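Local atomic coordinates of putative Nitroreductase (Anabaena variabilis ATCC 29413, PDB entry 3EO7), a protein that binds flavin mononucleotide and probably acts as an FMN-dependent oxidoreductase of the nitroreductase family. Residues G391-C396 / I409-F414; T382-C387 / A431-F436. One frame throughout, in Å; residues are numbered along the deposited sequence.

Interaction 1 of 2, residues G391-C396 / I409-F414. With ACT (acetate ion), chain O; ACT (acetate ion), chain P.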
loop_
_atom_site.group_PDB
_atom_site.type_symbol
_atom_site.label_atom_id
_atom_site.label_comp_id
_atom_site.label_asym_id
_atom_site.label_seq_id
_atom_site.Cartn_x
_atom_site.Cartn_y
_atom_site.Cartn_z
ATOM N N GLY A 391 22.057 -15.636 -14.256
ATOM C CA GLY A 391 21.325 -16.159 -15.383
ATOM C C GLY A 391 20.521 -15.145 -16.152
ATOM O O GLY A 391 19.830 -15.510 -17.117
ATOM N N LEU A 392 20.582 -13.877 -15.751
ATOM C CA LEU A 392 19.882 -12.836 -16.460
ATOM C C LEU A 392 20.888 -11.733 -16.802
ATOM O O LEU A 392 21.644 -11.275 -15.931
ATOM C CB LEU A 392 18.746 -12.288 -15.575
ATOM C CG LEU A 392 17.536 -11.602 -16.146
ATOM C CD1 LEU A 392 16.887 -12.494 -17.212
ATOM C CD2 LEU A 392 16.561 -11.282 -15.009
ATOM N N GLU A 393 20.934 -11.323 -18.071
ATOM C CA GLU A 393 21.785 -10.210 -18.454
ATOM C C GLU A 393 21.377 -8.927 -17.694
ATOM O O GLU A 393 20.188 -8.629 -17.546
ATOM C CB GLU A 393 21.678 -9.949 -19.954
ATOM C CG GLU A 393 22.293 -11.033 -20.795
ATOM C CD GLU A 393 22.183 -10.762 -22.266
ATOM O OE1 GLU A 393 21.509 -9.784 -22.657
ATOM O OE2 GLU A 393 22.768 -11.537 -23.049
ATOM N N ALA A 394 22.371 -8.130 -17.302
ATOM C CA ALA A 394 22.089 -6.853 -16.667
ATOM C C ALA A 394 21.490 -5.914 -17.707
ATOM O O ALA A 394 21.974 -5.820 -18.851
ATOM C CB ALA A 394 23.373 -6.243 -16.066
ATOM N N GLY A 395 20.407 -5.262 -17.309
ATOM C CA GLY A 395 19.721 -4.303 -18.165
ATOM C C GLY A 395 18.369 -3.956 -17.597
ATOM O O GLY A 395 18.128 -4.073 -16.405
ATOM N N CYS A 396 17.479 -3.527 -18.478
ATOM C CA CYS A 396 16.140 -3.156 -18.097
ATOM C C CYS A 396 15.177 -4.036 -18.850
ATOM O O CYS A 396 15.325 -4.259 -20.058
ATOM C CB CYS A 396 15.847 -1.704 -18.396
ATOM S SG CYS A 396 14.189 -1.242 -17.746
ATOM N N ILE A 409 14.525 -4.475 -22.763
ATOM C CA ILE A 409 14.427 -3.209 -23.487
ATOM C C ILE A 409 15.744 -2.430 -23.487
ATOM O O ILE A 409 15.904 -1.554 -24.305
ATOM C CB ILE A 409 13.226 -2.380 -23.076
ATOM C CG1 ILE A 409 13.327 -1.884 -21.638
ATOM C CG2 ILE A 409 11.904 -3.175 -23.382
ATOM C CD1 ILE A 409 12.120 -0.961 -21.239
ATOM N N ARG A 410 16.667 -2.749 -22.571
ATOM C CA ARG A 410 18.000 -2.169 -22.583
ATOM C C ARG A 410 18.986 -3.201 -22.012
ATOM O O ARG A 410 18.635 -3.979 -21.110
ATOM C CB ARG A 410 18.128 -0.890 -21.770
ATOM C CG ARG A 410 17.357 0.317 -22.245
ATOM C CD ARG A 410 17.799 0.885 -23.580
ATOM N NE ARG A 410 17.055 2.113 -23.902
ATOM C CZ ARG A 410 15.826 2.134 -24.421
ATOM N NH1 ARG A 410 15.171 1.018 -24.726
ATOM N NH2 ARG A 410 15.242 3.296 -24.656
ATOM N N PHE A 411 20.206 -3.141 -22.529
ATOM C CA PHE A 411 21.305 -3.986 -22.127
ATOM C C PHE A 411 22.413 -3.065 -21.618
ATOM O O PHE A 411 23.075 -2.375 -22.407
ATOM C CB PHE A 411 21.785 -4.854 -23.284
ATOM C CG PHE A 411 23.012 -5.644 -22.983
ATOM C CD1 PHE A 411 22.984 -6.607 -21.983
ATOM C CD2 PHE A 411 24.213 -5.415 -23.657
ATOM C CE1 PHE A 411 24.092 -7.324 -21.688
ATOM C CE2 PHE A 411 25.330 -6.152 -23.356
ATOM C CZ PHE A 411 25.273 -7.106 -22.387
ATOM N N LYS A 412 22.613 -3.080 -20.311
ATOM C CA LYS A 412 23.570 -2.193 -19.652
ATOM C C LYS A 412 23.644 -2.497 -18.157
ATOM O O LYS A 412 22.686 -2.970 -17.576
ATOM C CB LYS A 412 23.081 -0.733 -19.746
ATOM C CG LYS A 412 24.176 0.282 -19.380
ATOM C CD LYS A 412 23.682 1.696 -19.364
ATOM C CE LYS A 412 24.887 2.642 -19.165
ATOM N NZ LYS A 412 24.500 4.032 -19.208
ATOM N N ASN A 413 24.799 -2.210 -17.552
ATOM C CA ASN A 413 24.957 -2.262 -16.093
ATOM C C ASN A 413 24.507 -0.887 -15.577
ATOM O O ASN A 413 25.156 0.129 -15.860
ATOM C CB ASN A 413 26.433 -2.508 -15.739
ATOM C CG ASN A 413 26.670 -2.518 -14.242
ATOM O OD1 ASN A 413 26.114 -1.717 -13.524
ATOM N ND2 ASN A 413 27.534 -3.405 -13.775
ATOM N N PHE A 414 23.405 -0.858 -14.844
ATOM C CA PHE A 414 22.782 0.380 -14.392
ATOM C C PHE A 414 23.084 0.793 -12.931
ATOM O O PHE A 414 22.437 1.714 -12.417
ATOM C CB PHE A 414 21.261 0.276 -14.558
ATOM C CG PHE A 414 20.784 0.403 -15.987
ATOM C CD1 PHE A 414 20.965 1.596 -16.679
ATOM C CD2 PHE A 414 20.093 -0.618 -16.600
ATOM C CE1 PHE A 414 20.494 1.750 -17.965
ATOM C CE2 PHE A 414 19.630 -0.486 -17.900
ATOM C CZ PHE A 414 19.810 0.686 -18.580
HETATM C C ACT O . 19.246 -13.692 -20.133
HETATM O O ACT O . 20.373 -13.848 -19.614
HETATM O OXT ACT O . 18.578 -14.759 -20.248
HETATM C CH3 ACT O . 18.773 -12.320 -20.542
HETATM C C ACT P . 11.637 2.977 -25.443
HETATM O O ACT P . 11.806 1.777 -25.022
HETATM O OXT ACT P . 12.629 3.615 -25.909
HETATM C CH3 ACT P . 10.327 3.700 -25.403
#
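Gly395 and Cys396 run antiparallel to Phe411 and Arg410 at the open end of the beta hairpin of strands 395-400 and 405-411, with Gly395 CA 4.3 Å from Phe411 CA. A classic beta bulge interrupts the pairing: Cys396 is matched by both Ile409 and Arg410, and its O accepts from Ile409 N at 2.8 Å and, less closely, from Arg410 N. Cys396 N returns a bond to Arg410 O, and Lys412 N bonds Ala394 O. Gly395 fits where a side chain would not, since a CB there would run into Arg410 O. Phe411 CG lies anti to its backbone N (chi1 174°), which brings the ring to Ala394, CD1 3.4 Å from Ala394 O. The Glu393 side chain runs across that of Phe411 at about a right angle, its carboxylate plane 50° from the ring, and OE1, hydrogen-bonded to Gln408, touches CD1. Phe414, at the N-cap position of helix 415-421, turns its ring edge inward: CE2 is 3.7 Å from Gly395 C and 4.0 Å from Cys396 CB, and Lys412 CB sits above one face, toward the rim. Val492 and Leu493 of helix 486-493 also touch this ring. With an alanine here, the Gly395-Cys396 peptide would probably be left beside a gap and Leu493 without this apolar partner. Arg410 bends at chi2 (-66°), turning its guanidinium back on its own strand and to an acetate ion, probably from the crystallisation liquor, NH2 2.9 Å from OXT. NH1 gives a nearly straight bond of 2.7 Å to Ile409 O and a weak one to the acetate.

Interaction 2 of 2, residues T382-C387 / A431-F436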
loop_
_atom_site.group_PDB
_atom_site.type_symbol
_atom_site.label_atom_id
_atom_site.label_comp_id
_atom_site.label_asym_id
_atom_site.label_seq_id
_atom_site.Cartn_x
_atom_site.Cartn_y
_atom_site.Cartn_z
ATOM N N THR A 382 5.039 -2.535 -14.845
ATOM C CA THR A 382 6.184 -2.932 -14.064
ATOM C C THR A 382 7.410 -3.055 -14.966
ATOM O O THR A 382 7.355 -3.730 -15.998
ATOM C CB THR A 382 5.922 -4.267 -13.333
ATOM O OG1 THR A 382 4.759 -4.140 -12.488
ATOM C CG2 THR A 382 7.203 -4.712 -12.546
ATOM N N PHE A 383 8.481 -2.357 -14.598
ATOM C CA PHE A 383 9.793 -2.442 -15.284
ATOM C C PHE A 383 10.816 -2.817 -14.250
ATOM O O PHE A 383 10.728 -2.376 -13.095
ATOM C CB PHE A 383 10.190 -1.129 -15.967
ATOM C CG PHE A 383 9.254 -0.745 -17.082
ATOM C CD1 PHE A 383 8.026 -0.132 -16.806
ATOM C CD2 PHE A 383 9.570 -1.058 -18.407
ATOM C CE1 PHE A 383 7.139 0.195 -17.850
ATOM C CE2 PHE A 383 8.679 -0.723 -19.445
ATOM C CZ PHE A 383 7.464 -0.108 -19.138
ATOM N N ILE A 384 11.771 -3.655 -14.642
ATOM C CA ILE A 384 12.772 -4.109 -13.709
ATOM C C ILE A 384 14.168 -3.816 -14.208
ATOM O O ILE A 384 14.551 -4.243 -15.305
ATOM C CB ILE A 384 12.643 -5.643 -13.429
ATOM C CG1 ILE A 384 11.169 -5.996 -13.133
ATOM C CG2 ILE A 384 13.567 -6.062 -12.303
ATOM C CD1 ILE A 384 10.930 -7.444 -12.647
ATOM N N ALA A 385 14.926 -3.071 -13.416
ATOM C CA ALA A 385 16.344 -2.887 -13.696
ATOM C C ALA A 385 17.066 -4.040 -12.998
ATOM O O ALA A 385 17.001 -4.188 -11.771
ATOM C CB ALA A 385 16.857 -1.531 -13.189
ATOM N N VAL A 386 17.771 -4.851 -13.777
ATOM C CA VAL A 386 18.502 -5.998 -13.256
ATOM C C VAL A 386 19.991 -5.710 -13.311
ATOM O O VAL A 386 20.522 -5.424 -14.387
ATOM C CB VAL A 386 18.166 -7.261 -14.106
ATOM C CG1 VAL A 386 19.043 -8.433 -13.747
ATOM C CG2 VAL A 386 16.627 -7.593 -14.003
ATOM N N CYS A 387 20.664 -5.763 -12.159
ATOM C CA CYS A 387 22.098 -5.562 -12.095
ATOM C C CYS A 387 22.853 -6.780 -11.645
ATOM O O CYS A 387 24.009 -6.930 -12.008
ATOM C CB CYS A 387 22.445 -4.423 -11.149
ATOM S SG CYS A 387 21.739 -2.859 -11.735
ATOM N N ALA A 431 21.636 -3.029 -5.038
ATOM C CA ALA A 431 20.542 -3.930 -5.333
ATOM C C ALA A 431 20.912 -4.914 -6.467
ATOM O O ALA A 431 21.636 -4.564 -7.415
ATOM C CB ALA A 431 19.320 -3.119 -5.764
ATOM N N ALA A 432 20.360 -6.108 -6.358
ATOM C CA ALA A 432 20.432 -7.119 -7.399
ATOM C C ALA A 432 19.429 -6.739 -8.503
ATOM O O ALA A 432 19.686 -6.946 -9.690
ATOM C CB ALA A 432 20.106 -8.530 -6.808
ATOM N N ALA A 433 18.262 -6.236 -8.096
ATOM C CA ALA A 433 17.203 -5.826 -9.024
ATOM C C ALA A 433 16.400 -4.708 -8.379
ATOM O O ALA A 433 16.260 -4.643 -7.146
ATOM C CB ALA A 433 16.285 -6.991 -9.356
ATOM N N VAL A 434 15.845 -3.864 -9.225
ATOM C CA VAL A 434 15.058 -2.719 -8.768
ATOM C C VAL A 434 13.767 -2.704 -9.574
ATOM O O VAL A 434 13.807 -2.651 -10.817
ATOM C CB VAL A 434 15.824 -1.419 -8.901
ATOM C CG1 VAL A 434 14.918 -0.236 -8.405
ATOM C CG2 VAL A 434 17.160 -1.447 -8.095
ATOM N N ILE A 435 12.636 -2.822 -8.887
ATOM C CA ILE A 435 11.335 -2.838 -9.541
ATOM C C ILE A 435 10.651 -1.464 -9.540
ATOM O O ILE A 435 10.453 -0.855 -8.490
ATOM C CB ILE A 435 10.441 -3.913 -8.891
ATOM C CG1 ILE A 435 11.110 -5.294 -9.034
ATOM C CG2 ILE A 435 9.030 -3.951 -9.504
ATOM C CD1 ILE A 435 10.311 -6.381 -8.371
ATOM N N PHE A 436 10.305 -0.993 -10.736
ATOM C CA PHE A 436 9.651 0.288 -10.948
ATOM C C PHE A 436 8.189 0.075 -11.311
ATOM O O PHE A 436 7.886 -0.633 -12.257
ATOM C CB PHE A 436 10.313 1.052 -12.096
ATOM C CG PHE A 436 11.724 1.462 -11.808
ATOM C CD1 PHE A 436 12.770 0.562 -11.938
ATOM C CD2 PHE A 436 11.996 2.728 -11.338
ATOM C CE1 PHE A 436 14.068 0.947 -11.589
ATOM C CE2 PHE A 436 13.277 3.106 -11.001
ATOM C CZ PHE A 436 14.305 2.217 -11.121
#
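Two neighbouring antiparallel strands inside the mixed sheet of the FMN-binding nitroreductase domain, 381-390 and 433-439, pair here in the protein core; the axes of the two short segments approach to 4.7 Å, at 161°. Phe383 and Phe436 form one hydrogen-bonded pair, with Phe436 N 2.8 Å from Phe383 O at 172°; Ala385 and Val434 form the next, joined by two bonds, Ala385 N to Val434 O and Val434 N to Ala385 O. Beyond the regular strand, Cys387 N still reaches Ala432 O. On one face Ile384 and Ile435 run alongside each other in the same direction, CG1 to CG1 4.2 Å, and Ile384 CG2 meets Ala433 CB. Thr382 turns its CG2 anti to the backbone N, bringing this methyl to 3.6 Å from Ile435 CG2, while its OG1 bonds Tyr358. On the other face the Phe436 ring presents its edge to Phe383 O, and its CE1 touches Ala385 CB at 4.1 Å; Leu418, Val489 and Leu493 from two helices also pack against this ring. Backbone bonds thus satisfy the buried peptide groups of Phe383, Ala385, Val434 and Phe436, and the side chains on both faces meet one another almost wholly through hydrocarbon.

How the interactions relate
Strand 381-390 takes part in both contacts: interaction 2 pairs it with strand 433-439, while its other edge receives the hairpin of interaction 1. The two centres are 9 Å apart, and Gly395 O lies 2.8 Å from Val386 N, a probable hydrogen bond joining them in one sheet. Side chains close the junction as well, with Ile409 CD1 3.8 Å from Phe383 CD2 and Leu392 CD2 packing on Val386 CG2. Leu493 of helix 486-493 touches Cys396, Phe414, Ala385 and Phe436, so one residue spans both. Interaction 2 lies nearer the flavin, the Val434 side chain being about 11 Å from FMN, whereas interaction 1 is partly exposed and away from the binding residues.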